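Local coordinates for dally-like protein (Drosophila melanogaster, PDB 3ODN) that is a glypican, probably a cell-surface heparan sulfate proteoglycan that takes part in Hedgehog signaling, represented by its alpha-helical protein core, at residues Tyr159-Asp162 and Glu163-Arg167; Ala277-Leu281 and Gly282-Ile286; Ile408-Arg411 and Val412-Tyr415; Leu492-Tyr496 and Asn497-Val501. The protein carries 2 engineered substitutions. One frame throughout, in Å; residues are numbered along the deposited sequence.

Contact 1 (Tyr159-Asp162 and Glu163-Arg167); sequences YTFD and ENYMR
Phe-161 and Tyr-165 meet at the start of helix 163-176, the aromatic half of a short contact whose other half is polar and lies at the surface. On the packed side CD1 of Phe-161 comes to 3.5 Å from CD2 of Tyr-165. The ring planes are inclined at 40° and the centroids are 5.4 Å apart, a slanted pairing that is neither a stack nor edge-to-face. Tyr-165 reaches back to the loop because its CG stands anti to the backbone N (chi1 -162°). Met-166 adds a Met-aromatic contact: on a chain bent at chi2 and chi3, its SD lies 4.6 Å from the Phe-161 ring centroid, oblique to the ring, and 3.7 Å from CB of Phe-161. Phe-152 and Thr-153 of helix 136-155 continue the packing, and the Tyr-165 hydroxyl is hydrogen-bonded to the carbonyl of Gly-320.

Between the two sides runs the helix start itself, with Asp-162 at the N-cap position. Its carbonyl O accepts the first full helical bond, from Met-166 N, at 3.2 Å and almost straight; a weak one from Tyr-165 N shares the same oxygen.

Toward solvent the contact is looser and made of exposed polar groups. OD2 of Asp-162 accepts a hydrogen bond from ND2 of Asn-164 at 3.1 Å, met nearly head-on at the oxygen, while the carboxylate and amide planes are 74° apart. The same amide is used at its other end, where OD1 of Asn-164 takes NH2 of Arg-167 at 2.8 Å, the donor standing above the carbonyl plane.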
loop_
_atom_site.group_PDB
_atom_site.type_symbol
_atom_site.label_atom_id
_atom_site.label_comp_id
_atom_site.label_asym_id
_atom_site.label_seq_id
_atom_site.Cartn_x
_atom_site.Cartn_y
_atom_site.Cartn_z
ATOM N N TYR A 159 -42.377 25.723 -16.495
ATOM C CA TYR A 159 -43.280 24.637 -16.102
ATOM C C TYR A 159 -43.239 24.377 -14.589
ATOM O O TYR A 159 -42.302 24.807 -13.910
ATOM C CB TYR A 159 -42.939 23.349 -16.876
ATOM C CG TYR A 159 -43.105 23.460 -18.375
ATOM C CD1 TYR A 159 -42.022 23.758 -19.196
ATOM C CD2 TYR A 159 -44.340 23.232 -18.979
ATOM C CE1 TYR A 159 -42.170 23.867 -20.579
ATOM C CE2 TYR A 159 -44.499 23.333 -20.360
ATOM C CZ TYR A 159 -43.411 23.647 -21.158
ATOM O OH TYR A 159 -43.568 23.736 -22.521
ATOM N N THR A 160 -44.262 23.684 -14.065
ATOM C CA THR A 160 -44.348 23.334 -12.646
ATOM C C THR A 160 -44.345 21.814 -12.446
ATOM O O THR A 160 -45.051 21.089 -13.158
ATOM C CB THR A 160 -45.443 24.140 -11.913
ATOM O OG1 THR A 160 -45.268 23.990 -10.501
ATOM C CG2 THR A 160 -46.871 23.753 -12.330
ATOM N N PHE A 161 -43.501 21.336 -11.513
ATOM C CA PHE A 161 -43.322 19.907 -11.237
ATOM C C PHE A 161 -43.389 19.587 -9.760
ATOM O O PHE A 161 -42.594 20.104 -8.970
ATOM C CB PHE A 161 -41.990 19.374 -11.799
ATOM C CG PHE A 161 -41.414 20.100 -12.987
ATOM C CD1 PHE A 161 -41.722 19.698 -14.281
ATOM C CD2 PHE A 161 -40.545 21.172 -12.814
ATOM C CE1 PHE A 161 -41.187 20.372 -15.380
ATOM C CE2 PHE A 161 -40.007 21.841 -13.912
ATOM C CZ PHE A 161 -40.328 21.434 -15.185
ATOM N N ASP A 162 -44.317 18.685 -9.404
ATOM C CA ASP A 162 -44.518 18.177 -8.050
ATOM C C ASP A 162 -43.566 16.995 -7.799
ATOM O O ASP A 162 -42.757 16.665 -8.673
ATOM C CB ASP A 162 -45.997 17.774 -7.832
ATOM C CG ASP A 162 -46.556 16.746 -8.806
ATOM O OD1 ASP A 162 -46.375 16.927 -10.034
ATOM O OD2 ASP A 162 -47.244 15.799 -8.344
ATOM N N GLU A 163 -43.654 16.378 -6.606
ATOM C CA GLU A 163 -42.847 15.231 -6.190
ATOM C C GLU A 163 -43.011 14.016 -7.128
ATOM O O GLU A 163 -42.022 13.335 -7.423
ATOM C CB GLU A 163 -43.173 14.844 -4.735
ATOM C CG GLU A 163 -42.015 14.153 -4.019
ATOM C CD GLU A 163 -42.298 13.541 -2.657
ATOM O OE1 GLU A 163 -43.119 14.106 -1.896
ATOM O OE2 GLU A 163 -41.661 12.512 -2.336
ATOM N N ASN A 164 -44.251 13.752 -7.587
ATOM C CA ASN A 164 -44.571 12.634 -8.485
ATOM C C ASN A 164 -43.934 12.814 -9.856
ATOM O O ASN A 164 -43.458 11.830 -10.429
ATOM C CB ASN A 164 -46.084 12.429 -8.618
ATOM C CG ASN A 164 -46.801 12.182 -7.308
ATOM O OD1 ASN A 164 -46.519 11.216 -6.584
ATOM N ND2 ASN A 164 -47.766 13.039 -6.993
ATOM N N TYR A 165 -43.898 14.072 -10.369
ATOM C CA TYR A 165 -43.276 14.363 -11.665
ATOM C C TYR A 165 -41.755 14.154 -11.610
ATOM O O TYR A 165 -41.228 13.406 -12.432
ATOM C CB TYR A 165 -43.625 15.771 -12.203
ATOM C CG TYR A 165 -43.368 15.906 -13.693
ATOM C CD1 TYR A 165 -44.391 15.718 -14.617
ATOM C CD2 TYR A 165 -42.092 16.181 -14.180
ATOM C CE1 TYR A 165 -44.157 15.822 -15.988
ATOM C CE2 TYR A 165 -41.840 16.262 -15.548
ATOM C CZ TYR A 165 -42.873 16.075 -16.449
ATOM O OH TYR A 165 -42.633 16.166 -17.799
ATOM N N MET A 166 -41.068 14.787 -10.632
ATOM C CA MET A 166 -39.616 14.698 -10.461
ATOM C C MET A 166 -39.075 13.285 -10.219
ATOM O O MET A 166 -37.946 13.007 -10.614
ATOM C CB MET A 166 -39.088 15.726 -9.449
ATOM C CG MET A 166 -39.208 17.190 -9.927
ATOM S SD MET A 166 -38.741 17.542 -11.659
ATOM C CE MET A 166 -36.962 17.307 -11.594
ATOM N N ARG A 167 -39.906 12.382 -9.641
ATOM C CA ARG A 167 -39.570 10.977 -9.410
ATOM C C ARG A 167 -39.469 10.238 -10.748
ATOM O O ARG A 167 -38.591 9.385 -10.901
ATOM C CB ARG A 167 -40.614 10.303 -8.506
ATOM C CG ARG A 167 -40.181 10.185 -7.050
ATOM C CD ARG A 167 -41.170 9.388 -6.214
ATOM N NE ARG A 167 -42.133 10.254 -5.526
ATOM C CZ ARG A 167 -43.453 10.186 -5.676
ATOM N NH1 ARG A 167 -43.993 9.282 -6.486
ATOM N NH2 ARG A 167 -44.245 11.018 -5.012
#

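Contact 2 (Ala277-Leu281 and Gly282-Ile286); sequences AERLL and GSFNI
The ring of Phe-284 carries the aliphatic part of Arg-279 on one face: CG lies over it, 3.6 Å from the ring centroid and 18° off the normal, a CH-pi contact. CB and CD of the arginine continue along CD1 and CE1 of the ring, the two side chains lying side by side and pointing the same way. The guanidinium is turned 78° to the ring plane, and its CZ is 5.5 Å from the ring centroid, at most a weak cation-pi attraction. NE of Arg-279 also has a weak hydrogen bond to the carbonyl of Tyr-496.

A backbone bond keeps the phenylalanine beside its partner, Phe-284 N donating to Arg-279 O at 2.7 Å. The next carbonyl, Leu-280 O, is taken by a side chain instead: ND2 of Asn-285 donates to it at 3.1 Å, in the carbonyl plane. A chi1 of -177° swings CG of the asparagine away from its own backbone N, and the amide serves two helices: ND2 holds the end of helix 260-281, while OD1 caps Met-288 N at the start of helix 287-290. Deeper in, Leu-280 reaches Thr-197 and Tyr-200 of helix 182-214.

Gly-282 N gives a weak bond to Glu-278 O as the chain leaves the helix, and a type I beta turn from Gly-282 to Asn-285 follows, closed by Asn-285 N on Gly-282 O. This is a tight turn linking helix 260-281 to helix 287-290 within an elongated alpha-helical bundle, in which one asparagine side chain bridges the outgoing and incoming helix ends.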
loop_
_atom_site.group_PDB
_atom_site.type_symbol
_atom_site.label_atom_id
_atom_site.label_comp_id
_atom_site.label_asym_id
_atom_site.label_seq_id
_atom_site.Cartn_x
_atom_site.Cartn_y
_atom_site.Cartn_z
ATOM N N ALA A 277 1.362 0.459 -7.261
ATOM C CA ALA A 277 2.121 1.686 -7.602
ATOM C C ALA A 277 2.106 1.945 -9.117
ATOM O O ALA A 277 2.003 3.094 -9.569
ATOM C CB ALA A 277 3.556 1.567 -7.122
ATOM N N GLU A 278 2.211 0.862 -9.892
ATOM C CA GLU A 278 2.150 0.859 -11.341
ATOM C C GLU A 278 0.774 1.411 -11.805
ATOM O O GLU A 278 0.719 2.278 -12.680
ATOM C CB GLU A 278 2.347 -0.561 -11.813
ATOM C CG GLU A 278 2.925 -0.679 -13.206
ATOM C CD GLU A 278 3.063 -2.133 -13.595
ATOM O OE1 GLU A 278 2.034 -2.716 -14.000
ATOM O OE2 GLU A 278 4.158 -2.713 -13.402
ATOM N N ARG A 279 -0.317 0.985 -11.151
ATOM C CA ARG A 279 -1.673 1.470 -11.451
ATOM C C ARG A 279 -1.861 2.895 -11.006
ATOM O O ARG A 279 -2.435 3.691 -11.732
ATOM C CB ARG A 279 -2.718 0.569 -10.822
ATOM C CG ARG A 279 -3.458 -0.213 -11.868
ATOM C CD ARG A 279 -3.477 -1.640 -11.441
ATOM N NE ARG A 279 -4.070 -2.509 -12.458
ATOM C CZ ARG A 279 -3.409 -3.010 -13.496
ATOM N NH1 ARG A 279 -2.131 -2.700 -13.694
ATOM N NH2 ARG A 279 -4.026 -3.803 -14.357
ATOM N N LEU A 280 -1.296 3.260 -9.871
ATOM C CA LEU A 280 -1.304 4.642 -9.383
ATOM C C LEU A 280 -0.518 5.613 -10.263
ATOM O O LEU A 280 -0.859 6.794 -10.343
ATOM C CB LEU A 280 -0.803 4.702 -7.940
ATOM C CG LEU A 280 -1.776 4.151 -6.913
ATOM C CD1 LEU A 280 -1.148 4.152 -5.555
ATOM C CD2 LEU A 280 -3.033 4.945 -6.911
ATOM N N LEU A 281 0.523 5.130 -10.929
ATOM C CA LEU A 281 1.296 5.987 -11.827
ATOM C C LEU A 281 0.720 5.945 -13.217
ATOM O O LEU A 281 0.927 6.881 -13.983
ATOM C CB LEU A 281 2.798 5.604 -11.839
ATOM C CG LEU A 281 3.551 5.804 -10.530
ATOM C CD1 LEU A 281 4.908 5.092 -10.554
ATOM C CD2 LEU A 281 3.640 7.278 -10.142
ATOM N N GLY A 282 0.021 4.850 -13.520
ATOM C CA GLY A 282 -0.617 4.573 -14.802
ATOM C C GLY A 282 -2.119 4.789 -14.842
ATOM O O GLY A 282 -2.592 5.888 -14.545
ATOM N N SER A 283 -2.870 3.722 -15.224
ATOM C CA SER A 283 -4.319 3.694 -15.438
ATOM C C SER A 283 -5.251 4.131 -14.302
ATOM O O SER A 283 -6.360 4.563 -14.610
ATOM C CB SER A 283 -4.780 2.400 -16.116
ATOM O OG SER A 283 -4.808 1.279 -15.248
ATOM N N PHE A 284 -4.828 4.030 -13.007
ATOM C CA PHE A 284 -5.667 4.482 -11.888
ATOM C C PHE A 284 -5.119 5.780 -11.291
ATOM O O PHE A 284 -5.403 6.079 -10.133
ATOM C CB PHE A 284 -5.835 3.391 -10.788
ATOM C CG PHE A 284 -6.414 2.022 -11.134
ATOM C CD1 PHE A 284 -6.291 0.950 -10.246
ATOM C CD2 PHE A 284 -7.055 1.798 -12.357
ATOM C CE1 PHE A 284 -6.798 -0.312 -10.574
ATOM C CE2 PHE A 284 -7.540 0.530 -12.689
ATOM C CZ PHE A 284 -7.430 -0.509 -11.788
ATOM N N ASN A 285 -4.317 6.555 -12.062
ATOM C CA ASN A 285 -3.689 7.797 -11.572
ATOM C C ASN A 285 -4.740 8.715 -10.940
ATOM O O ASN A 285 -5.638 9.193 -11.649
ATOM C CB ASN A 285 -2.875 8.525 -12.683
ATOM C CG ASN A 285 -2.130 9.777 -12.220
ATOM O OD1 ASN A 285 -2.620 10.893 -12.322
ATOM N ND2 ASN A 285 -0.922 9.629 -11.712
ATOM N N ILE A 286 -4.652 8.905 -9.595
ATOM C CA ILE A 286 -5.593 9.749 -8.846
ATOM C C ILE A 286 -5.492 11.281 -9.115
ATOM O O ILE A 286 -6.502 11.989 -8.957
ATOM C CB ILE A 286 -5.743 9.351 -7.348
ATOM C CG1 ILE A 286 -7.105 9.829 -6.790
ATOM C CG2 ILE A 286 -4.581 9.864 -6.523
ATOM C CD1 ILE A 286 -7.564 9.202 -5.556
#

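Contact 3 (Ile408-Arg411 and Val412-Tyr415); sequences IRQR and VKDY
Ile-408 and Val-412 stand one turn apart near the C-terminal end of helix 400-414, in the helical bundle of the glypican core, and their side chains lie side by side, pointing the same way. The branches that touch are the CG2 methyls, 3.9 Å apart. Their face of the helix is buried: Ile-408 packs on Tyr-200 and Leu-204 of helix 182-214, and Val-412 on Met-273 of helix 260-281. Val-412 N is hydrogen-bonded to Ile-408 O at 2.7 Å.

Arg-409 and Lys-413 instead cross obliquely. The lysine chain, bent at chi3 and chi4, lays CE 3.6 Å from NE of the arginine, and NZ lies 3.5 Å from CD. Arg-409 NE and Lys-413 NZ are 3.8 Å apart, and both side chains meet Asp-274, which forms a salt bridge with Arg-409 NE.

Tyr-415 brings its ring back against the last turn, Arg-411 O meeting it obliquely, 3.0 Å from CD1, and packs on helix 48-106. Arg-411, extended from CG to NE, runs toward the phenol end. One water joins the two: it accepts from Arg-411 NH1 at 2.5 Å, in the guanidinium plane, and lies 2.7 Å from Tyr-415 OH.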
loop_
_atom_site.group_PDB
_atom_site.type_symbol
_atom_site.label_atom_id
_atom_site.label_comp_id
_atom_site.label_asym_id
_atom_site.label_seq_id
_atom_site.Cartn_x
_atom_site.Cartn_y
_atom_site.Cartn_z
ATOM N N ILE A 408 8.533 5.490 -2.964
ATOM C CA ILE A 408 8.091 4.367 -2.127
ATOM C C ILE A 408 8.265 3.068 -2.915
ATOM O O ILE A 408 8.773 2.074 -2.393
ATOM C CB ILE A 408 6.608 4.561 -1.684
ATOM C CG1 ILE A 408 6.448 5.800 -0.773
ATOM C CG2 ILE A 408 6.056 3.290 -0.997
ATOM C CD1 ILE A 408 5.048 6.310 -0.654
ATOM N N ARG A 409 7.869 3.106 -4.181
ATOM C CA ARG A 409 7.942 1.994 -5.113
ATOM C C ARG A 409 9.349 1.397 -5.199
ATOM O O ARG A 409 9.506 0.177 -5.206
ATOM C CB ARG A 409 7.425 2.432 -6.500
ATOM C CG ARG A 409 7.117 1.246 -7.339
ATOM C CD ARG A 409 7.346 1.490 -8.782
ATOM N NE ARG A 409 6.941 0.328 -9.563
ATOM C CZ ARG A 409 6.379 0.398 -10.760
ATOM N NH1 ARG A 409 6.129 1.575 -11.317
ATOM N NH2 ARG A 409 6.076 -0.709 -11.420
ATOM N N GLN A 410 10.351 2.253 -5.252
ATOM C CA GLN A 410 11.751 1.878 -5.312
ATOM C C GLN A 410 12.209 1.263 -3.983
ATOM O O GLN A 410 12.895 0.223 -3.977
ATOM C CB GLN A 410 12.595 3.110 -5.697
ATOM C CG GLN A 410 14.048 2.784 -6.106
ATOM C CD GLN A 410 14.170 1.540 -6.964
ATOM O OE1 GLN A 410 14.757 0.538 -6.549
ATOM N NE2 GLN A 410 13.621 1.567 -8.173
ATOM N N ARG A 411 11.799 1.894 -2.859
ATOM C CA ARG A 411 12.159 1.431 -1.518
ATOM C C ARG A 411 11.511 0.101 -1.211
ATOM O O ARG A 411 12.168 -0.753 -0.634
ATOM C CB ARG A 411 11.873 2.487 -0.434
ATOM C CG ARG A 411 12.625 3.795 -0.615
ATOM C CD ARG A 411 12.173 4.836 0.411
ATOM N NE ARG A 411 13.007 6.047 0.432
ATOM C CZ ARG A 411 14.168 6.162 1.072
ATOM N NH1 ARG A 411 14.691 5.117 1.716
ATOM N NH2 ARG A 411 14.837 7.305 1.043
ATOM N N VAL A 412 10.256 -0.114 -1.661
ATOM C CA VAL A 412 9.551 -1.390 -1.499
ATOM C C VAL A 412 10.239 -2.467 -2.382
ATOM O O VAL A 412 10.367 -3.606 -1.948
ATOM C CB VAL A 412 8.019 -1.223 -1.745
ATOM C CG1 VAL A 412 7.281 -2.565 -1.814
ATOM C CG2 VAL A 412 7.398 -0.319 -0.680
ATOM N N LYS A 413 10.713 -2.097 -3.598
ATOM C CA LYS A 413 11.477 -2.991 -4.498
ATOM C C LYS A 413 12.776 -3.402 -3.787
ATOM O O LYS A 413 13.085 -4.582 -3.775
ATOM C CB LYS A 413 11.865 -2.296 -5.828
ATOM C CG LYS A 413 10.860 -2.326 -6.988
ATOM C CD LYS A 413 11.394 -1.487 -8.202
ATOM C CE LYS A 413 10.341 -0.659 -8.942
ATOM N NZ LYS A 413 10.712 0.801 -9.095
ATOM N N ASP A 414 13.541 -2.444 -3.210
ATOM C CA ASP A 414 14.820 -2.737 -2.507
ATOM C C ASP A 414 14.631 -3.536 -1.216
ATOM O O ASP A 414 15.597 -4.126 -0.745
ATOM C CB ASP A 414 15.623 -1.456 -2.183
ATOM C CG ASP A 414 15.969 -0.494 -3.331
ATOM O OD1 ASP A 414 16.195 -0.977 -4.473
ATOM O OD2 ASP A 414 16.082 0.737 -3.067
ATOM N N TYR A 415 13.413 -3.562 -0.636
ATOM C CA TYR A 415 13.092 -4.301 0.598
ATOM C C TYR A 415 12.460 -5.663 0.336
ATOM O O TYR A 415 12.137 -6.354 1.307
ATOM C CB TYR A 415 12.111 -3.504 1.512
ATOM C CG TYR A 415 12.660 -2.263 2.173
ATOM C CD1 TYR A 415 11.885 -1.114 2.282
ATOM C CD2 TYR A 415 13.928 -2.255 2.759
ATOM C CE1 TYR A 415 12.379 0.038 2.884
ATOM C CE2 TYR A 415 14.432 -1.104 3.369
ATOM C CZ TYR A 415 13.644 0.041 3.432
ATOM O OH TYR A 415 14.072 1.207 4.024
HETATM O O HOH W 1 14.639 2.616 1.735
#

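Contact 4 (Leu492-Tyr496 and Asn497-Val501); sequences LRNAY and NGQDV
Asn-494 O and Gln-499 N, 2.7 Å apart, form the hydrogen bond that closes the end of helix 479-496, where the chain turns away in a Schellman motif. Gly-498 is the first residue to leave helical conformation, with a positive phi of 71°, and its N gives a second, weak bond at 3.4 Å to Ala-495 O. One step earlier the helical pattern still holds, Asn-497 N donating to Arg-493 O at 2.9 Å. Beyond the glycine the chain straightens and runs back beside the last turn of the helix, so that residues after the turn can meet Asn-494.

Asn-494 is the side chain most involved. Its CB touches Asp-500 O at 3.5 Å and CG2 of Val-501 at 3.8 Å. Val-501 turns CG2 toward the helix end, against that CB, and also packs on Val-195 and Thr-199 of helix 182-214, tying the returning chain to the bundle. The amides of Asn-494 and Gln-499 cross, their planes 84° apart, with OD1 of Asn-494 3.2 Å from NE2 of Gln-499, but the N-H does not point well enough to make a hydrogen bond.

On the other flank Tyr-496 and Asn-497 lie side by side, pointing the same way. Tyr-496 has CG between its backbone N and carbonyl carbon (chi1 72°), which folds the ring back along the helix and brings one face over CA of Arg-493. Asp-500 turns away from the helix end to a salt bridge with Lys-191. CD1 of Tyr-496 lies 3.7 Å from OD1 of Asn-497.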
loop_
_atom_site.group_PDB
_atom_site.type_symbol
_atom_site.label_atom_id
_atom_site.label_comp_id
_atom_site.label_asym_id
_atom_site.label_seq_id
_atom_site.Cartn_x
_atom_site.Cartn_y
_atom_site.Cartn_z
ATOM N N LEU A 492 -4.487 -5.466 -1.679
ATOM C CA LEU A 492 -3.688 -4.906 -2.761
ATOM C C LEU A 492 -4.100 -5.516 -4.093
ATOM O O LEU A 492 -4.262 -4.778 -5.069
ATOM C CB LEU A 492 -2.185 -5.056 -2.496
ATOM C CG LEU A 492 -1.619 -4.146 -1.386
ATOM C CD1 LEU A 492 -0.234 -4.617 -0.926
ATOM C CD2 LEU A 492 -1.692 -2.614 -1.768
ATOM N N ARG A 493 -4.341 -6.858 -4.118
ATOM C CA ARG A 493 -4.845 -7.566 -5.310
ATOM C C ARG A 493 -6.191 -7.000 -5.772
ATOM O O ARG A 493 -6.341 -6.703 -6.957
ATOM C CB ARG A 493 -4.948 -9.071 -5.081
ATOM C CG ARG A 493 -3.611 -9.775 -5.179
ATOM C CD ARG A 493 -3.756 -11.263 -5.443
ATOM N NE ARG A 493 -2.498 -11.957 -5.167
ATOM C CZ ARG A 493 -2.263 -12.675 -4.075
ATOM N NH1 ARG A 493 -3.210 -12.829 -3.155
ATOM N NH2 ARG A 493 -1.081 -13.250 -3.894
ATOM N N ASN A 494 -7.150 -6.802 -4.833
ATOM C CA ASN A 494 -8.463 -6.219 -5.143
ATOM C C ASN A 494 -8.368 -4.798 -5.672
ATOM O O ASN A 494 -9.112 -4.435 -6.589
ATOM C CB ASN A 494 -9.410 -6.314 -3.949
ATOM C CG ASN A 494 -9.784 -7.736 -3.578
ATOM O OD1 ASN A 494 -9.710 -8.674 -4.390
ATOM N ND2 ASN A 494 -10.184 -7.932 -2.333
ATOM N N ALA A 495 -7.428 -4.009 -5.125
ATOM C CA ALA A 495 -7.131 -2.649 -5.552
ATOM C C ALA A 495 -6.521 -2.669 -6.931
ATOM O O ALA A 495 -6.867 -1.827 -7.735
ATOM C CB ALA A 495 -6.174 -1.960 -4.568
ATOM N N TYR A 496 -5.621 -3.614 -7.233
ATOM C CA TYR A 496 -5.057 -3.603 -8.579
ATOM C C TYR A 496 -5.982 -4.158 -9.631
ATOM O O TYR A 496 -5.849 -3.813 -10.805
ATOM C CB TYR A 496 -3.574 -4.013 -8.687
ATOM C CG TYR A 496 -3.226 -5.476 -8.481
ATOM C CD1 TYR A 496 -3.668 -6.453 -9.378
ATOM C CD2 TYR A 496 -2.277 -5.857 -7.532
ATOM C CE1 TYR A 496 -3.290 -7.794 -9.236
ATOM C CE2 TYR A 496 -1.889 -7.188 -7.384
ATOM C CZ TYR A 496 -2.403 -8.155 -8.232
ATOM O OH TYR A 496 -1.969 -9.455 -8.110
ATOM N N ASN A 497 -6.987 -4.926 -9.205
ATOM C CA ASN A 497 -7.984 -5.467 -10.130
ATOM C C ASN A 497 -9.191 -4.542 -10.292
ATOM O O ASN A 497 -10.097 -4.863 -11.059
ATOM C CB ASN A 497 -8.410 -6.855 -9.688
ATOM C CG ASN A 497 -7.316 -7.887 -9.803
ATOM O OD1 ASN A 497 -6.687 -8.063 -10.859
ATOM N ND2 ASN A 497 -7.112 -8.648 -8.738
ATOM N N GLY A 498 -9.189 -3.402 -9.596
ATOM C CA GLY A 498 -10.303 -2.447 -9.613
ATOM C C GLY A 498 -11.531 -2.952 -8.878
ATOM O O GLY A 498 -12.645 -2.511 -9.171
ATOM N N GLN A 499 -11.353 -3.913 -7.942
ATOM C CA GLN A 499 -12.430 -4.523 -7.154
ATOM C C GLN A 499 -12.499 -3.824 -5.807
ATOM O O GLN A 499 -11.634 -3.000 -5.479
ATOM C CB GLN A 499 -12.189 -6.023 -6.921
ATOM C CG GLN A 499 -12.011 -6.884 -8.165
ATOM C CD GLN A 499 -11.521 -8.261 -7.787
ATOM O OE1 GLN A 499 -12.292 -9.204 -7.656
ATOM N NE2 GLN A 499 -10.228 -8.410 -7.558
ATOM N N ASP A 500 -13.525 -4.168 -5.025
ATOM C CA ASP A 500 -13.835 -3.621 -3.714
ATOM C C ASP A 500 -12.912 -4.159 -2.641
ATOM O O ASP A 500 -12.547 -5.331 -2.673
ATOM C CB ASP A 500 -15.305 -3.915 -3.337
ATOM C CG ASP A 500 -16.344 -3.116 -4.110
ATOM O OD1 ASP A 500 -17.374 -3.716 -4.521
ATOM O OD2 ASP A 500 -16.168 -1.875 -4.245
ATOM N N VAL A 501 -12.565 -3.298 -1.678
ATOM C CA VAL A 501 -11.721 -3.615 -0.533
ATOM C C VAL A 501 -12.551 -3.350 0.726
ATOM O O VAL A 501 -13.102 -2.256 0.869
ATOM C CB VAL A 501 -10.392 -2.804 -0.567
ATOM C CG1 VAL A 501 -9.573 -3.022 0.696
ATOM C CG2 VAL A 501 -9.566 -3.149 -1.801
#

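In the fold
Contacts 2, 3 and 4 cluster near the middle of the elongated core, whereas contact 1 lies far off toward one end, its centre 43 Å from that of contact 2 and 57 Å from that of contact 3. Contact 2 touches both of its neighbours. Toward contact 3, CB of Ala-277 packs on CG of Arg-409 at 3.6 Å, beside a long, weak ion pair between Glu-278 and Arg-409. Toward contact 4, CE1 of Phe-284 lies 3.2 Å from Ala-495 O. Contacts 3 and 4 do not touch, their nearest atoms being about 8 Å apart. Residues 277-286 thus touch both helix 400-414 and the end of helix 479-496, which are remote from them in sequence.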